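Stage II sporulation protein SA (Bacillus subtilis, PDB 3O6Q) acts as the toxin of a type II toxin-antitoxin system, killing the cell unless its cognate antitoxin SpoIISB neutralises it, and is seen here as its probably cytoplasmic part. Local coordinates at residues A[30-33]-A[34-38]; A[19-22]-A[23-27]; A[73-76]-A[77-80]; A[113-117]-A[118-122]; A[53-56]-A[57-61]. All blocks are in the same frame, centred on the assembly; numbering follows the deposited sequence.

Contact 1 (A[30-33]-A[34-38]); sequences QYLL and KNEPI
Glu36 N donates to Leu32 O over 2.9 Å with an N-H...O angle of 154°, and Asn35 N reaches Tyr31 O, also at 2.9 Å. With Lys34 N on Gln30 O at 3.0 Å, these are three successive i to i+4 bonds, the last turn of the long helix 7-35. Glu36 is the first residue to leave helical geometry, and beyond it the chain runs out through Pro37 to Ile38, which pairs antiparallel with a strand of another protein in the assembly.

Tyr31 O carries a second, weak bond from Asn35 ND2 at 3.2 Å, so main chain and side chain of one residue converge on the same carbonyl. What makes this possible is the first torsion of Asn35: with CG anti to its own carbonyl carbon (chi1 -61°), the amide folds back along the helix. There ND2 sits over the centre of one face of the Tyr31 ring, with the amide plane inclined 54° to the ring.

Gln30 and Lys34 run side by side in the same direction, but their polar ends serve other partners. Gln30 OE1 is hydrogen-bonded to Thr139 of the second subunit, while Lys34 NZ goes to the backbone of the other protein. On the inner side, Leu32 and Leu33 both rest on Tyr59 of helix 45-61, which ties the helix end to the body of the domain. Leu32 also lies alongside the bent chain of Glu36, where its CD2 methyl presses on Glu36 CG at 3.3 Å.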
# COMPACT_ATOMS: atom_id res chain seq x y z
N GLN A 30 4.70 -3.72 3.86
CA GLN A 30 4.95 -2.88 5.00
C GLN A 30 6.17 -3.37 5.76
O GLN A 30 6.95 -2.57 6.21
CB GLN A 30 3.75 -2.87 5.93
CG GLN A 30 3.91 -1.91 7.12
CD GLN A 30 4.20 -2.59 8.47
OE1 GLN A 30 3.81 -2.07 9.54
NE2 GLN A 30 4.91 -3.73 8.44
N TYR A 31 6.32 -4.69 5.89
CA TYR A 31 7.46 -5.23 6.62
C TYR A 31 8.75 -4.83 5.95
O TYR A 31 9.73 -4.41 6.61
CB TYR A 31 7.35 -6.74 6.77
CG TYR A 31 8.51 -7.36 7.51
CD1 TYR A 31 8.44 -7.60 8.88
CD2 TYR A 31 9.65 -7.74 6.84
CE1 TYR A 31 9.49 -8.18 9.57
CE2 TYR A 31 10.72 -8.30 7.52
CZ TYR A 31 10.63 -8.51 8.89
OH TYR A 31 11.71 -9.10 9.53
N LEU A 32 8.76 -4.92 4.62
CA LEU A 32 9.97 -4.54 3.85
C LEU A 32 10.24 -3.03 3.89
O LEU A 32 11.35 -2.60 4.01
CB LEU A 32 9.87 -5.01 2.43
CG LEU A 32 9.85 -6.53 2.19
CD1 LEU A 32 9.38 -6.77 0.75
CD2 LEU A 32 11.22 -7.15 2.41
N LEU A 33 9.21 -2.21 3.81
CA LEU A 33 9.44 -0.79 3.93
C LEU A 33 10.07 -0.52 5.30
O LEU A 33 10.90 0.35 5.43
CB LEU A 33 8.12 -0.00 3.73
CG LEU A 33 7.73 0.25 2.26
CD1 LEU A 33 6.32 0.93 2.10
CD2 LEU A 33 8.82 1.05 1.48
N LYS A 34 9.70 -1.29 6.30
CA LYS A 34 10.17 -1.06 7.67
C LYS A 34 11.60 -1.56 7.86
O LYS A 34 12.38 -0.90 8.49
CB LYS A 34 9.23 -1.77 8.66
CG LYS A 34 8.96 -1.08 10.01
CD LYS A 34 8.34 -2.06 11.04
CE LYS A 34 7.68 -1.29 12.24
NZ LYS A 34 6.32 -1.83 12.66
N ASN A 35 11.94 -2.72 7.30
CA ASN A 35 13.21 -3.40 7.66
C ASN A 35 14.27 -3.53 6.52
O ASN A 35 15.46 -3.72 6.80
CB ASN A 35 12.88 -4.77 8.25
CG ASN A 35 12.03 -4.66 9.54
OD1 ASN A 35 12.47 -4.08 10.53
ND2 ASN A 35 10.81 -5.20 9.52
N GLU A 36 13.86 -3.42 5.25
CA GLU A 36 14.76 -3.55 4.11
C GLU A 36 15.25 -2.21 3.51
O GLU A 36 14.46 -1.38 3.04
CB GLU A 36 14.13 -4.39 3.00
CG GLU A 36 14.19 -5.87 3.25
CD GLU A 36 15.50 -6.52 2.81
OE1 GLU A 36 15.86 -6.42 1.61
OE2 GLU A 36 16.16 -7.15 3.67
N PRO A 37 16.57 -2.00 3.48
CA PRO A 37 17.05 -0.76 2.88
C PRO A 37 16.72 -0.70 1.41
O PRO A 37 16.91 -1.69 0.71
CB PRO A 37 18.57 -0.86 3.07
CG PRO A 37 18.84 -2.30 3.18
CD PRO A 37 17.67 -2.88 3.90
N ILE A 38 16.24 0.45 0.95
CA ILE A 38 16.14 0.67 -0.49
C ILE A 38 17.51 1.02 -1.06
O ILE A 38 18.23 1.88 -0.51
CB ILE A 38 15.16 1.75 -0.83
CG1 ILE A 38 13.77 1.43 -0.28
CG2 ILE A 38 15.06 1.85 -2.33
CD1 ILE A 38 12.62 2.26 -0.95

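Contact 2 (A[19-22]-A[23-27]); sequences LHMY and LNRLK
From Leu19 to Leu26 the backbone is regular alpha helix, with Leu23 N on Leu19 O at 3.0 Å, Asn24 N on His20 O at 2.8 Å, Arg25 N on Met21 O at 2.9 Å and Leu26 N on Tyr22 O at 3.0 Å.

Arg25 is the centre of the side-chain contact, its chain extended from CG to NE and accompanied by Met21 and Tyr22, both pointing the same way as it does. Met21 is a selenomethionine. Its CG lies anti to the backbone N (chi1 -173°), which carries the chain alongside Arg25 and sets CG over one face of the guanidinium, toward the rim, at 3.8 Å from Arg25 NE. Further out, the selenium approaches Arg25 NH2 at 3.9 Å. Tyr22 meets the same group through CE1, 3.5 Å from Arg25 NH1, with ring and guanidinium planes 88° apart.

This is the middle of the long helix 7-35, and Arg25 and Tyr22 dock it on the start of helix 132-148 and the loop before it. NH1 forms a salt bridge with Asp134 and bonds to Ile129 O, while Tyr22 OH is hydrogen-bonded to Asp134 and Thr131, so the one carboxylate holds both side chains. The Tyr22 ring also stacks with Phe133. Leu23 and Leu26 pack instead on Phe133 and Leu136 of the second subunit, and the ring of His20 stacks on an aromatic side chain of another protein.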
# COMPACT_ATOMS: atom_id res chain seq x y z
N LEU A 19 -8.99 -11.56 0.04
CA LEU A 19 -8.75 -10.80 1.26
C LEU A 19 -7.50 -11.29 1.98
O LEU A 19 -6.74 -10.50 2.51
CB LEU A 19 -9.92 -10.90 2.22
CG LEU A 19 -11.16 -10.04 1.90
CD1 LEU A 19 -12.43 -10.53 2.62
CD2 LEU A 19 -10.87 -8.53 2.16
N HIS A 20 -7.30 -12.60 1.96
CA HIS A 20 -6.10 -13.20 2.54
C HIS A 20 -4.88 -12.79 1.77
O HIS A 20 -3.89 -12.32 2.35
CB HIS A 20 -6.21 -14.71 2.55
CG HIS A 20 -6.77 -15.26 3.81
ND1 HIS A 20 -8.02 -15.82 3.88
CD2 HIS A 20 -6.24 -15.35 5.05
CE1 HIS A 20 -8.25 -16.24 5.12
NE2 HIS A 20 -7.19 -15.96 5.85
N MSE A 21 -4.95 -12.95 0.47
CA MSE A 21 -3.82 -12.70 -0.38
C MSE A 21 -3.32 -11.28 -0.30
O MSE A 21 -2.13 -11.06 -0.20
CB MSE A 21 -4.17 -13.04 -1.81
CG MSE A 21 -3.03 -12.99 -2.78
SE MSE A 21 -3.83 -13.21 -4.54
CE MSE A 21 -3.70 -15.18 -4.56
N TYR A 22 -4.23 -10.31 -0.38
CA TYR A 22 -3.82 -8.93 -0.37
C TYR A 22 -3.53 -8.42 1.04
O TYR A 22 -2.73 -7.51 1.20
CB TYR A 22 -4.79 -8.08 -1.19
CG TYR A 22 -4.62 -8.38 -2.68
CD1 TYR A 22 -3.44 -8.07 -3.33
CD2 TYR A 22 -5.62 -9.04 -3.40
CE1 TYR A 22 -3.25 -8.38 -4.68
CE2 TYR A 22 -5.45 -9.35 -4.76
CZ TYR A 22 -4.26 -9.02 -5.40
OH TYR A 22 -4.08 -9.31 -6.74
N LEU A 23 -4.12 -9.02 2.07
CA LEU A 23 -3.63 -8.77 3.41
C LEU A 23 -2.19 -9.26 3.55
O LEU A 23 -1.34 -8.52 4.08
CB LEU A 23 -4.52 -9.43 4.46
CG LEU A 23 -4.04 -9.33 5.93
CD1 LEU A 23 -3.87 -7.93 6.38
CD2 LEU A 23 -5.00 -10.09 6.83
N ASN A 24 -1.90 -10.47 3.07
CA ASN A 24 -0.51 -11.01 3.14
C ASN A 24 0.49 -10.17 2.35
O ASN A 24 1.61 -9.86 2.83
CB ASN A 24 -0.42 -12.47 2.65
CG ASN A 24 -1.12 -13.46 3.58
OD1 ASN A 24 -1.38 -13.18 4.75
ND2 ASN A 24 -1.40 -14.67 3.05
N ARG A 25 0.11 -9.79 1.14
CA ARG A 25 1.03 -9.04 0.29
C ARG A 25 1.25 -7.66 0.91
O ARG A 25 2.35 -7.15 0.85
CB ARG A 25 0.50 -8.95 -1.13
CG ARG A 25 0.55 -10.23 -1.86
CD ARG A 25 0.13 -10.12 -3.32
NE ARG A 25 0.23 -11.40 -4.00
CZ ARG A 25 -0.25 -11.65 -5.22
NH1 ARG A 25 -0.92 -10.73 -5.92
NH2 ARG A 25 -0.09 -12.87 -5.72
N LEU A 26 0.22 -7.11 1.54
CA LEU A 26 0.35 -5.79 2.15
C LEU A 26 1.17 -5.88 3.45
O LEU A 26 2.00 -5.02 3.72
CB LEU A 26 -1.03 -5.13 2.35
CG LEU A 26 -0.91 -3.67 2.84
CD1 LEU A 26 -0.10 -2.77 1.87
CD2 LEU A 26 -2.30 -3.09 3.15
N LYS A 27 0.99 -6.95 4.21
CA LYS A 27 1.90 -7.27 5.33
C LYS A 27 3.37 -7.33 4.91
O LYS A 27 4.24 -6.75 5.54
CB LYS A 27 1.52 -8.61 5.97
CG LYS A 27 0.32 -8.52 6.89
CD LYS A 27 -0.20 -9.87 7.28
CE LYS A 27 0.74 -10.56 8.25
NZ LYS A 27 0.09 -11.85 8.62

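Contact 3 (A[73-76]-A[77-80]); sequences STQA and DKDR
The Arg80 guanidinium lies with one face over Ala76, whose CB sits 3.7 Å above its plane, offset toward the rim. At its edge, in plane, is Asp77 OD1, which forms a salt bridge to Arg80 NH1 at 2.5 Å. The other flat pair is the Gln75 amide and the Asp79 carboxylate, their planes 35° apart. Gln75 NE2 donates to Asp79 OD1 over a short 2.6 Å; the oxygen is close to the amide plane, yet the nitrogen reaches it from above the carboxylate plane. A bend at chi2 (59°) turns the Gln75 chain back toward Asp79, one turn on, and NE2 is also bonded to Gln92 of helix 88-96.

Thr74 and Asp77 form a capping box at the start of helix 75-82, with Thr74 as N-cap. Asp77 OD2 accepts from Thr74 N at 3.0 Å, from well above the carboxylate plane, and takes a weak bond from Ser73 N at 3.3 Å. The reciprocal bond, Asp77 N to Thr74 OG1 at 3.4 Å, is weak, and the placing of that hydroxyl is doubtful. With Arg80 on its other oxygen, the Asp77 carboxylate is pinned from both ends, and the nearby helix N-terminus would probably stabilise its negative charge.

Behind the cap the regular turns begin with Lys78 N on Thr74 O at 3.1 Å. The extended Lys78 chain carries NZ across to a salt bridge with Asp96 of helix 88-96.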
# COMPACT_ATOMS: atom_id res chain seq x y z
N SER A 73 10.74 -0.00 -26.35
CA SER A 73 11.16 0.99 -27.32
C SER A 73 11.13 0.46 -28.75
O SER A 73 10.45 0.99 -29.62
CB SER A 73 12.60 1.41 -27.02
OG SER A 73 12.67 1.96 -25.74
N THR A 74 11.94 -0.57 -28.99
CA THR A 74 12.10 -1.12 -30.33
C THR A 74 11.00 -2.14 -30.56
O THR A 74 10.42 -2.68 -29.60
CB THR A 74 13.47 -1.77 -30.48
OG1 THR A 74 13.71 -2.64 -29.36
CG2 THR A 74 14.54 -0.71 -30.50
N GLN A 75 10.68 -2.38 -31.82
CA GLN A 75 9.64 -3.33 -32.17
C GLN A 75 10.02 -4.70 -31.63
O GLN A 75 9.15 -5.47 -31.25
CB GLN A 75 9.44 -3.37 -33.70
CG GLN A 75 8.28 -4.28 -34.19
CD GLN A 75 6.89 -3.87 -33.64
OE1 GLN A 75 6.39 -2.76 -33.88
NE2 GLN A 75 6.28 -4.78 -32.89
N ALA A 76 11.32 -4.97 -31.58
CA ALA A 76 11.80 -6.22 -31.02
C ALA A 76 11.39 -6.34 -29.56
O ALA A 76 10.95 -7.39 -29.13
CB ALA A 76 13.32 -6.34 -31.15
N ASP A 77 11.53 -5.25 -28.81
CA ASP A 77 11.08 -5.21 -27.41
C ASP A 77 9.60 -5.49 -27.30
O ASP A 77 9.16 -6.20 -26.39
CB ASP A 77 11.35 -3.83 -26.78
CG ASP A 77 12.82 -3.46 -26.77
OD1 ASP A 77 13.65 -4.38 -26.78
OD2 ASP A 77 13.13 -2.24 -26.79
N LYS A 78 8.84 -4.93 -28.22
CA LYS A 78 7.38 -5.05 -28.17
C LYS A 78 6.98 -6.49 -28.50
O LYS A 78 6.20 -7.10 -27.76
CB LYS A 78 6.73 -4.05 -29.13
CG LYS A 78 7.13 -2.60 -28.85
CD LYS A 78 6.35 -1.61 -29.67
CE LYS A 78 6.66 -0.18 -29.25
NZ LYS A 78 5.61 0.76 -29.74
N ASP A 79 7.55 -7.05 -29.57
CA ASP A 79 7.24 -8.42 -30.00
C ASP A 79 7.63 -9.45 -28.94
O ASP A 79 6.88 -10.39 -28.69
CB ASP A 79 7.89 -8.77 -31.34
CG ASP A 79 7.37 -7.91 -32.49
OD1 ASP A 79 6.27 -7.34 -32.35
OD2 ASP A 79 8.06 -7.81 -33.54
N ARG A 80 8.78 -9.25 -28.30
CA ARG A 80 9.19 -10.11 -27.21
C ARG A 80 8.08 -10.15 -26.17
O ARG A 80 7.67 -11.21 -25.72
CB ARG A 80 10.46 -9.60 -26.54
CG ARG A 80 11.76 -9.72 -27.34
CD ARG A 80 12.86 -8.87 -26.74
NE ARG A 80 14.08 -8.94 -27.57
CZ ARG A 80 14.84 -7.89 -27.89
NH1 ARG A 80 14.53 -6.65 -27.51
NH2 ARG A 80 15.92 -8.09 -28.64

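Contact 4 (A[113-117]-A[118-122])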
# COMPACT_ATOMS: atom_id res chain seq x y z
N PHE A 113 5.31 2.24 -18.62
CA PHE A 113 6.06 3.05 -17.69
C PHE A 113 7.14 3.80 -18.45
O PHE A 113 7.78 3.25 -19.35
CB PHE A 113 6.64 2.11 -16.63
CG PHE A 113 7.46 2.79 -15.62
CD1 PHE A 113 6.89 3.66 -14.74
CD2 PHE A 113 8.82 2.55 -15.53
CE1 PHE A 113 7.63 4.27 -13.76
CE2 PHE A 113 9.60 3.17 -14.57
CZ PHE A 113 9.00 4.03 -13.67
N THR A 114 7.35 5.06 -18.08
CA THR A 114 8.26 5.95 -18.81
C THR A 114 9.27 6.63 -17.88
O THR A 114 8.87 7.30 -16.94
CB THR A 114 7.47 7.02 -19.58
OG1 THR A 114 6.45 6.36 -20.34
CG2 THR A 114 8.34 7.81 -20.52
N ILE A 115 10.56 6.43 -18.15
CA ILE A 115 11.64 7.12 -17.45
C ILE A 115 12.24 8.13 -18.41
O ILE A 115 12.80 7.77 -19.46
CB ILE A 115 12.78 6.18 -16.96
CG1 ILE A 115 12.21 5.03 -16.08
CG2 ILE A 115 13.91 7.01 -16.25
CD1 ILE A 115 13.26 3.91 -15.70
N GLU A 116 12.11 9.41 -18.05
CA GLU A 116 12.48 10.52 -18.90
C GLU A 116 11.91 10.38 -20.32
O GLU A 116 10.73 10.64 -20.51
CB GLU A 116 14.00 10.74 -18.86
CG GLU A 116 14.45 11.36 -17.55
CD GLU A 116 15.95 11.44 -17.40
OE1 GLU A 116 16.64 11.70 -18.42
OE2 GLU A 116 16.45 11.24 -16.26
N THR A 117 12.72 9.95 -21.28
CA THR A 117 12.26 9.80 -22.65
C THR A 117 12.09 8.32 -23.04
O THR A 117 11.72 8.01 -24.17
CB THR A 117 13.25 10.45 -23.66
OG1 THR A 117 14.56 9.89 -23.48
CG2 THR A 117 13.33 11.98 -23.49
N GLN A 118 12.38 7.40 -22.12
CA GLN A 118 12.47 5.99 -22.46
C GLN A 118 11.26 5.21 -21.99
O GLN A 118 10.81 5.38 -20.85
CB GLN A 118 13.75 5.38 -21.89
CG GLN A 118 14.98 5.70 -22.76
CD GLN A 118 16.12 4.67 -22.60
OE1 GLN A 118 16.09 3.80 -21.71
NE2 GLN A 118 17.13 4.80 -23.46
N ASN A 119 10.74 4.37 -22.87
CA ASN A 119 9.55 3.57 -22.61
C ASN A 119 9.87 2.19 -22.12
O ASN A 119 10.75 1.51 -22.63
CB ASN A 119 8.68 3.47 -23.86
CG ASN A 119 8.05 4.83 -24.23
OD1 ASN A 119 7.92 5.72 -23.39
ND2 ASN A 119 7.71 5.00 -25.49
N TYR A 120 9.11 1.77 -21.13
CA TYR A 120 9.23 0.47 -20.55
C TYR A 120 7.83 -0.06 -20.25
O TYR A 120 6.82 0.65 -20.43
CB TYR A 120 10.02 0.52 -19.22
CG TYR A 120 11.46 0.99 -19.33
CD1 TYR A 120 12.48 0.07 -19.40
CD2 TYR A 120 11.79 2.34 -19.33
CE1 TYR A 120 13.80 0.46 -19.49
CE2 TYR A 120 13.13 2.76 -19.42
CZ TYR A 120 14.13 1.80 -19.50
OH TYR A 120 15.48 2.13 -19.58
N VAL A 121 7.77 -1.32 -19.81
CA VAL A 121 6.54 -1.91 -19.34
C VAL A 121 6.90 -2.71 -18.11
O VAL A 121 7.80 -3.51 -18.14
CB VAL A 121 5.88 -2.78 -20.44
CG1 VAL A 121 4.74 -3.59 -19.89
CG2 VAL A 121 5.37 -1.91 -21.55
N ILE A 122 6.25 -2.41 -17.00
CA ILE A 122 6.38 -3.21 -15.81
C ILE A 122 5.50 -4.46 -16.01
O ILE A 122 4.28 -4.35 -16.05
CB ILE A 122 5.92 -2.45 -14.55
CG1 ILE A 122 6.75 -1.19 -14.30
CG2 ILE A 122 6.04 -3.34 -13.30
CD1 ILE A 122 5.98 -0.13 -13.49
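Gln118 O is approached by two groups of the facing strand: Ile115 N donates to it at 2.9 Å, and Thr114 CA makes a CA-H...O contact at 3.3 Å. The return bond, Gln118 N to Ile115 O at 2.7 Å and 166°, closes a type II' turn with Glu116 and Thr117 at its corners. This is a tight two-residue beta hairpin between strands 108-115 and 118-125. Phe113 and Tyr120 form the next hydrogen-bonded pair, with Tyr120 N on Phe113 O at 2.7 Å.

Thr114 and Asn119 are a non-hydrogen-bonded pair whose side chains lie side by side; Thr114 OG1 gives Asn119 OD1 a weak bond. On the reverse face, Ile115 CD1 crosses to Tyr120 CE2 at 3.9 Å, and Tyr120 OH gives Gln118 OE1 a weak bond. Ile122 CD1 meets Phe113 CG obliquely at 3.9 Å.

The face with Phe113, Ile115 and Tyr120 is buried: Ile115 and Tyr120 pack on Ala49 of helix 45-61, and Phe113 and Ile122 on Leu69 of strand 66-71. Strand 118-125 has 66-71 on its far side, while residues 113-115 pair antiparallel with a strand of another protein, extending the sheet across the interface.

Contact 5 (A[53-56]-A[57-61])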
# COMPACT_ATOMS: atom_id res chain seq x y z
N ASP A 53 13.82 -1.84 -11.43
CA ASP A 53 13.80 -3.30 -11.57
C ASP A 53 14.22 -4.06 -10.27
O ASP A 53 13.55 -5.02 -9.91
CB ASP A 53 14.66 -3.77 -12.74
CG ASP A 53 14.42 -5.23 -13.12
OD1 ASP A 53 13.26 -5.58 -13.42
OD2 ASP A 53 15.38 -6.04 -13.10
N LYS A 54 15.26 -3.64 -9.56
CA LYS A 54 15.71 -4.40 -8.36
C LYS A 54 14.76 -4.26 -7.19
O LYS A 54 14.61 -5.17 -6.38
CB LYS A 54 17.13 -4.02 -7.90
CG LYS A 54 18.21 -4.37 -8.91
CD LYS A 54 19.59 -4.57 -8.29
CE LYS A 54 20.57 -5.17 -9.31
NZ LYS A 54 21.95 -5.40 -8.76
N LEU A 55 14.10 -3.11 -7.12
CA LEU A 55 13.16 -2.82 -6.05
C LEU A 55 11.90 -3.63 -6.25
O LEU A 55 11.40 -4.27 -5.32
CB LEU A 55 12.83 -1.33 -6.08
CG LEU A 55 11.93 -0.84 -4.96
CD1 LEU A 55 12.51 -1.21 -3.61
CD2 LEU A 55 11.65 0.70 -5.13
N LEU A 56 11.38 -3.60 -7.47
CA LEU A 56 10.22 -4.41 -7.80
C LEU A 56 10.54 -5.87 -7.47
O LEU A 56 9.77 -6.52 -6.81
CB LEU A 56 9.79 -4.25 -9.26
CG LEU A 56 9.41 -2.83 -9.75
CD1 LEU A 56 8.99 -2.90 -11.17
CD2 LEU A 56 8.33 -2.23 -8.96
N LYS A 57 11.69 -6.35 -7.89
CA LYS A 57 12.08 -7.72 -7.62
C LYS A 57 12.21 -8.06 -6.15
O LYS A 57 11.82 -9.14 -5.74
CB LYS A 57 13.35 -8.08 -8.35
CG LYS A 57 13.07 -8.48 -9.79
CD LYS A 57 14.28 -8.53 -10.66
CE LYS A 57 13.84 -8.84 -12.08
NZ LYS A 57 14.98 -8.68 -13.00
N THR A 58 12.69 -7.14 -5.34
CA THR A 58 12.83 -7.38 -3.91
C THR A 58 11.48 -7.74 -3.29
O THR A 58 11.34 -8.67 -2.49
CB THR A 58 13.47 -6.15 -3.23
OG1 THR A 58 14.84 -6.02 -3.68
CG2 THR A 58 13.42 -6.26 -1.71
N TYR A 59 10.47 -7.00 -3.70
CA TYR A 59 9.12 -7.17 -3.19
C TYR A 59 8.41 -8.37 -3.79
O TYR A 59 7.81 -9.17 -3.06
CB TYR A 59 8.34 -5.86 -3.41
CG TYR A 59 8.67 -4.82 -2.35
CD1 TYR A 59 9.92 -4.18 -2.32
CD2 TYR A 59 7.77 -4.55 -1.32
CE1 TYR A 59 10.22 -3.25 -1.30
CE2 TYR A 59 8.06 -3.60 -0.32
CZ TYR A 59 9.27 -2.97 -0.30
OH TYR A 59 9.52 -2.09 0.74
N ALA A 60 8.46 -8.50 -5.11
CA ALA A 60 7.77 -9.60 -5.77
C ALA A 60 8.36 -10.93 -5.29
O ALA A 60 7.64 -11.88 -5.08
CB ALA A 60 7.85 -9.48 -7.28
N ASP A 61 9.68 -10.98 -5.13
CA ASP A 61 10.32 -12.19 -4.65
C ASP A 61 9.68 -12.75 -3.39
O ASP A 61 9.60 -13.96 -3.23
CB ASP A 61 11.79 -11.93 -4.39
CG ASP A 61 12.57 -11.79 -5.67
OD1 ASP A 61 11.97 -11.95 -6.77
OD2 ASP A 61 13.79 -11.47 -5.58
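Asp53 meets Lys57 one turn later on helix 45-61, in an i to i+4 salt bridge. Its CG is anti to the backbone N (chi1 -167°), which turns the carboxylate toward the extended lysine chain, and Lys57 NZ reaches Asp53 OD2 at 2.7 Å from the syn side, only 15° out of the carboxylate plane. OD2 also forms a salt bridge with a basic side chain of another protein, while OD1 accepts from Leu69 N of strand 66-71. The carboxylate thus joins helix, sheet and interface, and the two cations would be expected to favour its charged form.

Lys54 contributes its carbonyl. Lys54 O is gripped twice by Thr58, by N at 2.9 Å and by OG1 at 2.8 Å, the two donors arriving from opposite faces of the carbonyl plane. Leu55 lies side by side with Tyr59: its CD1 touches Tyr59 CE1 at 3.8 Å, and its O lies at the edge of the ring, 3.3 Å from Tyr59 CD1. The Leu55-Tyr59 pair faces helix 132-148, with Leu55 on Tyr145 and Tyr59 on Leu141.

Leu56 and Ala60 share the side of the helix turned to Phe138 and Ala67, so this side touches both helix 132-148 and strand 66-71. Between their backbones runs a nearly straight bond, Ala60 N to Leu56 O, at 2.9 Å and 173°.

In the fold
Contacts 2 and 1 follow one another along helix 7-35, their centres 16 Å apart, and both touch the second subunit. Contact 1 meets contact 5, 12 Å away between centres, where Tyr59 OH comes to 3.1 Å from Leu33 N. Contact 5 in turn touches the hairpin of contact 4 through Leu56 CD1 and Ile122 CG2, 3.7 Å apart, so helix end, central helix and sheet form a continuous path. Contact 3 touches contact 4 where Ser73 OG lies 3.7 Å from Asn119 O. Its centre is about 34 Å from those of contacts 1 and 2. Contacts 1, 2, 4 and 5 all touch a chain of another protein, presumably the antitoxin; contact 3 does not.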